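PDB 1UZ5: molybdopterin molybdotransferase from Pyrococcus horikoshii, which probably catalyses the insertion of molybdate into adenylyl-molybdopterin, releasing AMP and yielding Mo-molybdopterin, a magnesium-dependent step of molybdenum cofactor biosynthesis. Local coordinates for residues E191-G196 and P201-D206; G227-R230 and E234-K237; G299-P304 and L308-L313; V360-G365 and V369-D374. One frame throughout, in Å; residues are numbered along the deposited sequence.

Contact 1. Residues E191-G196 and P201-D206; sequences EIVPPG and PGQIYD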
loop_
_atom_site.group_PDB
_atom_site.type_symbol
_atom_site.label_atom_id
_atom_site.label_comp_id
_atom_site.label_asym_id
_atom_site.label_seq_id
_atom_site.Cartn_x
_atom_site.Cartn_y
_atom_site.Cartn_z
ATOM N N GLU A 191 27.308 -21.555 12.298
ATOM C CA GLU A 191 27.533 -20.650 13.424
ATOM C C GLU A 191 26.241 -20.015 13.947
ATOM O O GLU A 191 26.228 -19.416 15.023
ATOM C CB GLU A 191 28.501 -19.528 13.017
ATOM C CG GLU A 191 27.857 -18.392 12.222
ATOM C CD GLU A 191 27.639 -18.717 10.753
ATOM O OE1 GLU A 191 27.505 -19.911 10.404
ATOM O OE2 GLU A 191 27.588 -17.766 9.943
ATOM N N ILE A 192 25.152 -20.157 13.199
ATOM C CA ILE A 192 23.892 -19.532 13.592
ATOM C C ILE A 192 22.976 -20.293 14.544
ATOM O O ILE A 192 22.753 -21.486 14.387
ATOM C CB ILE A 192 23.062 -19.152 12.341
ATOM C CG1 ILE A 192 23.888 -18.233 11.441
ATOM C CG2 ILE A 192 21.769 -18.442 12.762
ATOM C CD1 ILE A 192 23.223 -17.903 10.127
ATOM N N VAL A 193 22.449 -19.580 15.538
ATOM C CA VAL A 193 21.503 -20.157 16.489
ATOM C C VAL A 193 20.338 -19.171 16.659
ATOM O O VAL A 193 20.506 -17.958 16.497
ATOM C CB VAL A 193 22.147 -20.434 17.874
ATOM C CG1 VAL A 193 23.378 -21.311 17.699
ATOM C CG2 VAL A 193 22.501 -19.133 18.568
ATOM N N PRO A 194 19.134 -19.680 16.963
ATOM C CA PRO A 194 17.964 -18.808 17.144
ATOM C C PRO A 194 18.067 -17.957 18.412
ATOM O O PRO A 194 18.653 -18.387 19.410
ATOM C CB PRO A 194 16.802 -19.801 17.218
ATOM C CG PRO A 194 17.306 -20.995 16.445
ATOM C CD PRO A 194 18.730 -21.097 16.922
ATOM N N PRO A 195 17.495 -16.742 18.397
ATOM C CA PRO A 195 17.580 -15.915 19.606
ATOM C C PRO A 195 16.925 -16.635 20.780
ATOM O O PRO A 195 16.127 -17.552 20.585
ATOM C CB PRO A 195 16.842 -14.640 19.204
ATOM C CG PRO A 195 15.817 -15.145 18.237
ATOM C CD PRO A 195 16.616 -16.117 17.394
ATOM N N GLY A 196 17.270 -16.233 21.997
ATOM C CA GLY A 196 16.694 -16.879 23.162
ATOM C C GLY A 196 17.588 -17.989 23.682
ATOM O O GLY A 196 17.628 -18.253 24.886
ATOM N N PRO A 201 30.785 -20.069 22.555
ATOM C CA PRO A 201 31.786 -19.276 21.833
ATOM C C PRO A 201 31.853 -19.760 20.382
ATOM O O PRO A 201 31.838 -20.964 20.128
ATOM C CB PRO A 201 33.068 -19.559 22.611
ATOM C CG PRO A 201 32.557 -19.741 24.021
ATOM C CD PRO A 201 31.340 -20.614 23.807
ATOM N N GLY A 202 31.905 -18.828 19.433
ATOM C CA GLY A 202 31.948 -19.215 18.029
ATOM C C GLY A 202 30.590 -19.142 17.331
ATOM O O GLY A 202 30.507 -19.203 16.108
ATOM N N GLN A 203 29.518 -19.013 18.102
ATOM C CA GLN A 203 28.179 -18.925 17.513
ATOM C C GLN A 203 27.642 -17.496 17.544
ATOM O O GLN A 203 28.082 -16.666 18.347
ATOM C CB GLN A 203 27.206 -19.818 18.277
ATOM C CG GLN A 203 27.585 -21.289 18.330
ATOM C CD GLN A 203 26.625 -22.086 19.199
ATOM O OE1 GLN A 203 26.236 -21.639 20.281
ATOM N NE2 GLN A 203 26.244 -23.272 18.735
ATOM N N ILE A 204 26.692 -17.209 16.661
ATOM C CA ILE A 204 26.061 -15.895 16.624
ATOM C C ILE A 204 24.546 -16.104 16.482
ATOM O O ILE A 204 24.089 -17.202 16.171
ATOM C CB ILE A 204 26.562 -15.051 15.446
ATOM C CG1 ILE A 204 26.263 -15.762 14.131
ATOM C CG2 ILE A 204 28.070 -14.794 15.583
ATOM C CD1 ILE A 204 26.538 -14.907 12.912
ATOM N N TYR A 205 23.773 -15.053 16.716
ATOM C CA TYR A 205 22.319 -15.142 16.608
ATOM C C TYR A 205 21.840 -14.792 15.210
ATOM O O TYR A 205 22.444 -13.971 14.521
ATOM C CB TYR A 205 21.659 -14.196 17.611
ATOM C CG TYR A 205 21.788 -14.640 19.039
ATOM C CD1 TYR A 205 21.152 -15.794 19.488
ATOM C CD2 TYR A 205 22.538 -13.897 19.953
ATOM C CE1 TYR A 205 21.255 -16.195 20.815
ATOM C CE2 TYR A 205 22.646 -14.289 21.276
ATOM C CZ TYR A 205 22.002 -15.435 21.703
ATOM O OH TYR A 205 22.099 -15.814 23.019
ATOM N N ASP A 206 20.744 -15.412 14.793
ATOM C CA ASP A 206 20.181 -15.131 13.481
ATOM C C ASP A 206 19.763 -13.673 13.412
ATOM O O ASP A 206 19.319 -13.103 14.405
ATOM C CB ASP A 206 18.936 -15.985 13.224
ATOM C CG ASP A 206 18.136 -15.494 12.028
ATOM O OD1 ASP A 206 18.627 -15.646 10.892
ATOM O OD2 ASP A 206 17.025 -14.941 12.224
#

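Contact 2. Residues G227-R230 and E234-K237; sequences GVAR and ESLK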
loop_
_atom_site.group_PDB
_atom_site.type_symbol
_atom_site.label_atom_id
_atom_site.label_comp_id
_atom_site.label_asym_id
_atom_site.label_seq_id
_atom_site.Cartn_x
_atom_site.Cartn_y
_atom_site.Cartn_z
ATOM N N GLY A 227 13.273 -21.622 10.442
ATOM C CA GLY A 227 14.339 -21.937 11.374
ATOM C C GLY A 227 15.729 -21.901 10.761
ATOM O O GLY A 227 15.930 -21.425 9.642
ATOM N N VAL A 228 16.695 -22.423 11.506
ATOM C CA VAL A 228 18.086 -22.442 11.078
ATOM C C VAL A 228 18.534 -23.799 10.542
ATOM O O VAL A 228 18.301 -24.826 11.167
ATOM C CB VAL A 228 19.007 -22.058 12.265
ATOM C CG1 VAL A 228 20.472 -22.191 11.863
ATOM C CG2 VAL A 228 18.697 -20.639 12.718
ATOM N N ALA A 229 19.193 -23.799 9.391
ATOM C CA ALA A 229 19.696 -25.040 8.810
ATOM C C ALA A 229 21.230 -25.105 8.875
ATOM O O ALA A 229 21.915 -24.128 8.563
ATOM C CB ALA A 229 19.247 -25.159 7.362
ATOM N N ARG A 230 21.764 -26.253 9.284
ATOM C CA ARG A 230 23.213 -26.440 9.333
ATOM C C ARG A 230 23.698 -26.399 7.888
ATOM O O ARG A 230 22.935 -26.687 6.964
ATOM C CB ARG A 230 23.559 -27.796 9.948
ATOM C CG ARG A 230 23.297 -27.903 11.442
ATOM C CD ARG A 230 24.431 -27.290 12.245
ATOM N NE ARG A 230 25.684 -28.024 12.063
ATOM C CZ ARG A 230 26.846 -27.676 12.611
ATOM N NH1 ARG A 230 26.927 -26.600 13.383
ATOM N NH2 ARG A 230 27.932 -28.406 12.386
ATOM N N GLU A 234 21.848 -33.015 4.345
ATOM C CA GLU A 234 20.674 -33.482 5.073
ATOM C C GLU A 234 19.874 -32.371 5.748
ATOM O O GLU A 234 18.675 -32.233 5.507
ATOM C CB GLU A 234 21.070 -34.538 6.111
ATOM C CG GLU A 234 21.954 -34.033 7.239
ATOM C CD GLU A 234 22.225 -35.100 8.286
ATOM O OE1 GLU A 234 21.253 -35.603 8.891
ATOM O OE2 GLU A 234 23.409 -35.436 8.505
ATOM N N SER A 235 20.532 -31.582 6.589
ATOM C CA SER A 235 19.859 -30.501 7.299
ATOM C C SER A 235 19.144 -29.536 6.355
ATOM O O SER A 235 17.965 -29.239 6.534
ATOM C CB SER A 235 20.866 -29.723 8.150
ATOM O OG SER A 235 20.229 -28.685 8.877
ATOM N N LEU A 236 19.863 -29.054 5.349
ATOM C CA LEU A 236 19.297 -28.112 4.399
ATOM C C LEU A 236 18.172 -28.701 3.538
ATOM O O LEU A 236 17.133 -28.064 3.352
ATOM C CB LEU A 236 20.406 -27.551 3.509
ATOM C CG LEU A 236 20.013 -26.389 2.602
ATOM C CD1 LEU A 236 19.406 -25.271 3.432
ATOM C CD2 LEU A 236 21.235 -25.894 1.858
ATOM N N LYS A 237 18.367 -29.912 3.022
ATOM C CA LYS A 237 17.349 -30.539 2.182
ATOM C C LYS A 237 16.038 -30.749 2.933
ATOM O O LYS A 237 14.960 -30.493 2.398
ATOM C CB LYS A 237 17.834 -31.888 1.641
ATOM C CG LYS A 237 16.922 -32.459 0.556
ATOM C CD LYS A 237 17.346 -33.848 0.097
ATOM C CE LYS A 237 17.088 -34.893 1.174
ATOM N NZ LYS A 237 17.363 -36.278 0.690
#

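Contact 3. Residues G299-P304 and L308-L313; sequences GLPGYP and LTNFTL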
loop_
_atom_site.group_PDB
_atom_site.type_symbol
_atom_site.label_atom_id
_atom_site.label_comp_id
_atom_site.label_asym_id
_atom_site.label_seq_id
_atom_site.Cartn_x
_atom_site.Cartn_y
_atom_site.Cartn_z
ATOM N N GLY A 299 18.135 -18.001 -3.051
ATOM C CA GLY A 299 19.257 -18.246 -2.161
ATOM C C GLY A 299 20.003 -16.927 -2.139
ATOM O O GLY A 299 20.650 -16.565 -3.121
ATOM N N LEU A 300 19.900 -16.192 -1.037
ATOM C CA LEU A 300 20.547 -14.887 -0.935
ATOM C C LEU A 300 21.784 -14.894 -0.038
ATOM O O LEU A 300 21.975 -15.809 0.763
ATOM C CB LEU A 300 19.549 -13.857 -0.393
ATOM C CG LEU A 300 18.174 -13.793 -1.065
ATOM C CD1 LEU A 300 17.331 -12.736 -0.368
ATOM C CD2 LEU A 300 18.324 -13.471 -2.542
ATOM N N PRO A 301 22.630 -13.854 -0.156
ATOM C CA PRO A 301 23.857 -13.709 0.636
ATOM C C PRO A 301 23.561 -13.649 2.135
ATOM O O PRO A 301 22.478 -13.226 2.548
ATOM C CB PRO A 301 24.443 -12.391 0.135
ATOM C CG PRO A 301 23.948 -12.304 -1.274
ATOM C CD PRO A 301 22.517 -12.763 -1.141
ATOM N N GLY A 302 24.534 -14.062 2.941
ATOM C CA GLY A 302 24.367 -14.036 4.384
ATOM C C GLY A 302 24.695 -12.691 5.010
ATOM O O GLY A 302 24.224 -12.386 6.105
ATOM N N TYR A 303 25.513 -11.886 4.336
ATOM C CA TYR A 303 25.866 -10.567 4.859
ATOM C C TYR A 303 24.582 -9.730 4.862
ATOM O O TYR A 303 23.990 -9.499 3.812
ATOM C CB TYR A 303 26.914 -9.898 3.970
ATOM C CG TYR A 303 27.528 -8.668 4.592
ATOM C CD1 TYR A 303 28.270 -8.762 5.772
ATOM C CD2 TYR A 303 27.356 -7.410 4.022
ATOM C CE1 TYR A 303 28.822 -7.637 6.371
ATOM C CE2 TYR A 303 27.906 -6.271 4.616
ATOM C CZ TYR A 303 28.635 -6.395 5.791
ATOM O OH TYR A 303 29.157 -5.282 6.405
ATOM N N PRO A 304 24.145 -9.261 6.044
ATOM C CA PRO A 304 22.931 -8.454 6.233
ATOM C C PRO A 304 22.540 -7.444 5.149
ATOM O O PRO A 304 21.458 -7.553 4.576
ATOM C CB PRO A 304 23.166 -7.807 7.593
ATOM C CG PRO A 304 23.851 -8.917 8.337
ATOM C CD PRO A 304 24.880 -9.384 7.315
ATOM N N LEU A 308 19.683 -7.871 2.228
ATOM C CA LEU A 308 18.662 -6.842 2.095
ATOM C C LEU A 308 18.626 -6.300 0.671
ATOM O O LEU A 308 17.556 -6.130 0.081
ATOM C CB LEU A 308 18.945 -5.712 3.086
ATOM C CG LEU A 308 17.976 -4.535 3.134
ATOM C CD1 LEU A 308 16.554 -5.036 3.339
ATOM C CD2 LEU A 308 18.391 -3.599 4.259
ATOM N N THR A 309 19.804 -6.030 0.121
ATOM C CA THR A 309 19.906 -5.513 -1.235
ATOM C C THR A 309 19.366 -6.503 -2.254
ATOM O O THR A 309 18.561 -6.138 -3.110
ATOM C CB THR A 309 21.365 -5.167 -1.589
ATOM O OG1 THR A 309 21.760 -4.000 -0.862
ATOM C CG2 THR A 309 21.517 -4.905 -3.084
ATOM N N ASN A 310 19.801 -7.757 -2.167
ATOM C CA ASN A 310 19.337 -8.764 -3.112
ATOM C C ASN A 310 17.854 -9.073 -2.928
ATOM O O ASN A 310 17.157 -9.393 -3.889
ATOM C CB ASN A 310 20.162 -10.041 -2.973
ATOM C CG ASN A 310 21.531 -9.920 -3.619
ATOM O OD1 ASN A 310 22.274 -8.973 -3.362
ATOM N ND2 ASN A 310 21.870 -10.884 -4.462
ATOM N N PHE A 311 17.381 -8.989 -1.689
ATOM C CA PHE A 311 15.974 -9.238 -1.387
ATOM C C PHE A 311 15.140 -8.215 -2.155
ATOM O O PHE A 311 14.189 -8.557 -2.857
ATOM C CB PHE A 311 15.734 -9.085 0.120
ATOM C CG PHE A 311 14.277 -9.009 0.512
ATOM C CD1 PHE A 311 13.468 -10.135 0.461
ATOM C CD2 PHE A 311 13.731 -7.813 0.960
ATOM C CE1 PHE A 311 12.133 -10.072 0.855
ATOM C CE2 PHE A 311 12.397 -7.736 1.357
ATOM C CZ PHE A 311 11.598 -8.871 1.304
ATOM N N THR A 312 15.528 -6.954 -2.019
ATOM C CA THR A 312 14.844 -5.847 -2.666
ATOM C C THR A 312 14.850 -5.944 -4.189
ATOM O O THR A 312 13.832 -5.701 -4.844
ATOM C CB THR A 312 15.488 -4.520 -2.255
ATOM O OG1 THR A 312 15.393 -4.373 -0.834
ATOM C CG2 THR A 312 14.793 -3.343 -2.940
ATOM N N LEU A 313 16.000 -6.307 -4.747
ATOM C CA LEU A 313 16.148 -6.414 -6.192
ATOM C C LEU A 313 15.444 -7.599 -6.834
ATOM O O LEU A 313 14.878 -7.472 -7.918
ATOM C CB LEU A 313 17.633 -6.470 -6.560
ATOM C CG LEU A 313 18.424 -5.167 -6.447
ATOM C CD1 LEU A 313 19.911 -5.448 -6.587
ATOM C CD2 LEU A 313 17.952 -4.201 -7.524
#

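Contact 4. Residues V360-G365 and V369-D374; sequences VPILKG and VTSFID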
loop_
_atom_site.group_PDB
_atom_site.type_symbol
_atom_site.label_atom_id
_atom_site.label_comp_id
_atom_site.label_asym_id
_atom_site.label_seq_id
_atom_site.Cartn_x
_atom_site.Cartn_y
_atom_site.Cartn_z
ATOM N N VAL A 360 25.322 8.853 2.321
ATOM C CA VAL A 360 26.599 8.523 2.937
ATOM C C VAL A 360 26.903 7.041 2.750
ATOM O O VAL A 360 26.226 6.183 3.315
ATOM C CB VAL A 360 26.587 8.833 4.445
ATOM C CG1 VAL A 360 27.958 8.563 5.040
ATOM C CG2 VAL A 360 26.177 10.276 4.673
ATOM N N PRO A 361 27.929 6.722 1.947
ATOM C CA PRO A 361 28.301 5.326 1.702
ATOM C C PRO A 361 28.593 4.584 3.000
ATOM O O PRO A 361 29.192 5.140 3.920
ATOM C CB PRO A 361 29.542 5.453 0.820
ATOM C CG PRO A 361 29.280 6.719 0.064
ATOM C CD PRO A 361 28.766 7.634 1.150
ATOM N N ILE A 362 28.163 3.330 3.073
ATOM C CA ILE A 362 28.393 2.519 4.260
ATOM C C ILE A 362 29.653 1.678 4.075
ATOM O O ILE A 362 29.871 1.100 3.010
ATOM C CB ILE A 362 27.187 1.601 4.539
ATOM C CG1 ILE A 362 25.976 2.462 4.910
ATOM C CG2 ILE A 362 27.518 0.619 5.654
ATOM C CD1 ILE A 362 24.718 1.680 5.169
ATOM N N LEU A 363 30.477 1.613 5.117
ATOM C CA LEU A 363 31.728 0.863 5.061
ATOM C C LEU A 363 31.702 -0.496 5.756
ATOM O O LEU A 363 30.822 -0.789 6.565
ATOM C CB LEU A 363 32.862 1.705 5.651
ATOM C CG LEU A 363 33.092 3.077 5.016
ATOM C CD1 LEU A 363 34.232 3.779 5.732
ATOM C CD2 LEU A 363 33.404 2.916 3.536
ATOM N N LYS A 364 32.698 -1.311 5.427
ATOM C CA LYS A 364 32.862 -2.654 5.975
ATOM C C LYS A 364 33.093 -2.670 7.485
ATOM O O LYS A 364 32.243 -3.118 8.256
ATOM C CB LYS A 364 34.044 -3.351 5.289
ATOM C CG LYS A 364 34.805 -2.497 4.263
ATOM C CD LYS A 364 35.321 -1.175 4.843
ATOM C CE LYS A 364 36.274 -1.380 6.010
ATOM N NZ LYS A 364 36.587 -0.092 6.695
ATOM N N GLY A 365 34.260 -2.182 7.891
ATOM C CA GLY A 365 34.631 -2.152 9.295
ATOM C C GLY A 365 33.577 -1.694 10.283
ATOM O O GLY A 365 33.674 -2.001 11.472
ATOM N N VAL A 369 26.110 -5.760 11.591
ATOM C CA VAL A 369 24.846 -5.307 12.158
ATOM C C VAL A 369 24.659 -3.794 12.053
ATOM O O VAL A 369 23.603 -3.322 11.626
ATOM C CB VAL A 369 24.722 -5.764 13.621
ATOM C CG1 VAL A 369 23.381 -5.341 14.192
ATOM C CG2 VAL A 369 24.862 -7.286 13.688
ATOM N N THR A 370 25.685 -3.034 12.423
ATOM C CA THR A 370 25.618 -1.580 12.353
ATOM C C THR A 370 25.352 -1.131 10.915
ATOM O O THR A 370 24.628 -0.163 10.685
ATOM C CB THR A 370 26.937 -0.942 12.866
ATOM O OG1 THR A 370 27.052 -1.162 14.279
ATOM C CG2 THR A 370 26.965 0.550 12.592
ATOM N N SER A 371 25.934 -1.844 9.954
ATOM C CA SER A 371 25.748 -1.522 8.540
ATOM C C SER A 371 24.291 -1.739 8.158
ATOM O O SER A 371 23.697 -0.950 7.423
ATOM C CB SER A 371 26.640 -2.415 7.669
ATOM O OG SER A 371 28.009 -2.165 7.926
ATOM N N PHE A 372 23.732 -2.833 8.660
ATOM C CA PHE A 372 22.344 -3.183 8.407
ATOM C C PHE A 372 21.451 -2.068 8.946
ATOM O O PHE A 372 20.545 -1.592 8.260
ATOM C CB PHE A 372 22.032 -4.502 9.114
ATOM C CG PHE A 372 20.573 -4.855 9.143
ATOM C CD1 PHE A 372 19.950 -5.403 8.029
ATOM C CD2 PHE A 372 19.834 -4.680 10.309
ATOM C CE1 PHE A 372 18.609 -5.782 8.075
ATOM C CE2 PHE A 372 18.488 -5.054 10.368
ATOM C CZ PHE A 372 17.878 -5.609 9.244
ATOM N N ILE A 373 21.724 -1.650 10.176
ATOM C CA ILE A 373 20.956 -0.594 10.817
ATOM C C ILE A 373 21.028 0.721 10.045
ATOM O O ILE A 373 20.013 1.385 9.869
ATOM C CB ILE A 373 21.451 -0.339 12.259
ATOM C CG1 ILE A 373 21.188 -1.571 13.128
ATOM C CG2 ILE A 373 20.757 0.890 12.842
ATOM C CD1 ILE A 373 19.725 -1.981 13.198
ATOM N N ASP A 374 22.222 1.082 9.580
ATOM C CA ASP A 374 22.428 2.337 8.849
ATOM C C ASP A 374 21.976 2.375 7.388
ATOM O O ASP A 374 21.746 3.453 6.840
ATOM C CB ASP A 374 23.909 2.740 8.892
ATOM C CG ASP A 374 24.421 2.939 10.302
ATOM O OD1 ASP A 374 23.629 3.344 11.179
ATOM O OD2 ASP A 374 25.624 2.703 10.528
#

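Contact 1. Residues E191-G196 and P201-D206
V193 and I204 lie at the middle of the pairing: V193 N donates to I204 O at 3.0 Å, nearly in line with the carbonyl. On one flank I204 N reaches E191 O at 2.8 Å and on the other D206 N reaches V193 O at 3.1 Å, both donors tilted from the carbonyl plane. The beta-branched I192, V193 and I204 suit an extended backbone. The CG2 methyl of V193, in the crowded position between its own N and carbonyl carbon (chi1 -55° puts CG1 beside N), lies 3.7 Å from CD1 of Y205, and its CG1 rests 3.6 Å from NE2 of Q203, whose side chain crosses it at about a right angle. E191 and I204 run side by side, CG of the glutamate 3.6 Å from CG1 of the isoleucine, so the aliphatic part of a charged residue serves as packing surface. CG2 of I192 meets CB of D206 at 3.8 Å. Together 192-193 and 204-205 make a two-stranded parallel sheet at the surface of the probable molybdopterin-binding domain, I192 and I204 on one face, V193 and Y205 on the other. Beyond the strands, P194 O lies at the edge of the Y205 ring in its plane, 3.6 Å from CD1, while CA of P195 approaches obliquely. A second shell sets these groups: Y205 OH is hydrogen-bonded to N197 O and Q203 OE1 to K200 N, both in the connecting loop. D206 turns its carboxylate out of the pairing, OD1 to S187 OG and G209 N, OD2 to R210 N at the start of helix 208-219.

Contact 2. Residues G227-R230 and E234-K237
S235, in the first turn of helix 233-246, reaches back to R230, just past the end of strand 222-229; the contact is the tight strand-to-helix turn of an alpha/beta domain, here at an outermost strand of the sheet. Its hydroxyl, placed opposite the backbone N by chi1 of -179°, accepts the N-H of R230 at 2.9 Å from OG, with a bent N-H...O angle of 143°. Serine suits the place because its short side chain sets an oxygen close enough to the strand end to take the R230 N-H. Replacing it with an alanine would probably leave R230 N without this acceptor and let the turn shift against the helix. The aliphatic root of R230 also lies on the serine, CB 3.6 Å from OG, whereas bends at chi2 and chi3 lead the guanidinium away from the helix. S235 is itself tied to the turn through its N, bonded to D232 OD1. One residue before R230, the small A229 fits between strand and helix, and its backbone pairs with S187 of the adjacent strand 182-188 and with G189 just beyond it. L236 sends its CD1 methyl to 3.9 Å from CB of A229.

Contact 3. Residues G299-P304 and L308-L313
The beta-alpha turn that carries the chain from strand 295-300 into helix 304-322 brings L300 and P301 against the helix flank formed by N310 and F311. L300, the last residue of the strand, divides its two methyls between these neighbours: CD2 lies 3.9 Å from CB of N310, and CD1 rests 3.9 Å from CA of F311 and 4.0 Å from its CB. Chi1 of -49° sets CG beside the backbone N, with CD1 carried on in an extended chain, and the leucine and asparagine side chains run antiparallel alongside one another. P301 follows with its ring across the N310 side chain at about a right angle, CD coming to 4.0 Å from CB of N310. A rigid ring suits a chain that leaves the strand here, since it fixes phi while offering a compact apolar surface. An alanine in its place would probably uncover part of the N310 side chain and let the turn at G302 flex more. The sequence G-L-P-G-Y-P closes the last parallel strand of the probable molybdopterin-binding domain, with Y303 at the N-cap position and P304 in the first turn, where a proline fits because no helical N-H is needed. P304 O accepts L308 N at 3.0 Å, an i to i+4 helix bond, the one hydrogen bond between the two segments. Further along, L308 O takes both T312 N and T312 OG1, from opposite faces of its carbonyl plane, OG1 at 2.9 Å. The F311 ring leads away from the strand and touches L212, A215 and I216 of helix 208-219.

Contact 4. Residues V360-G365 and V369-D374
I362 of the chain just past strand 358-361 lies against S371 and D374 of helix 368-374, a short helix that follows the strand in the C-terminal region (domain IV) of the MoeA family. The first of the two to meet it is S371, one turn into the helix. Its CB is 3.7 Å from CG2 of I362 and its OG 3.6 Å from the same methyl, so the branched residue covers the side of the serine. Small size lets S371 stay buried where I362 lies close over the helix. With chi1 of -64° the hydroxyl lies beside its own backbone N, where it is hydrogen-bonded to G367 O and to S366 OG just ahead of the helix; L363 O stands 3.4 Å from S371 OG, with no hydrogen bond between them. One turn on, D374 meets the other branch of I362. The extended CG1-CD1 arm, chi2 178°, reaches over the helix backbone between the two residues; A375, just past the helix, also touches I362. CB of D374 lies 4.0 Å from CD1, so it is the aliphatic root of the aspartate that packs here. CD1 also rests against the helix main chain, 3.6 Å from S371 O and 3.6 Å from D374 C.

Along the chain the four contacts follow in series, each closing a short loop of three or four residues before the next opens; none nests or crosses. Contact 1 closes the loop between strands 192-193 and 204-205, and contact 2 the turn from strand 222-229 into helix 233-246; they touch where V228 packs on I192 and P194. Contact 3 turns strand 295-300, a central strand of the sheet that contact 2 borders, into helix 304-322, with about 19 Å between the two centres. Contact 4 lies in the C-terminal region, yet Y303 and P304 of contact 3 pack on S371 and F372, tying that region to the molybdopterin-binding domain.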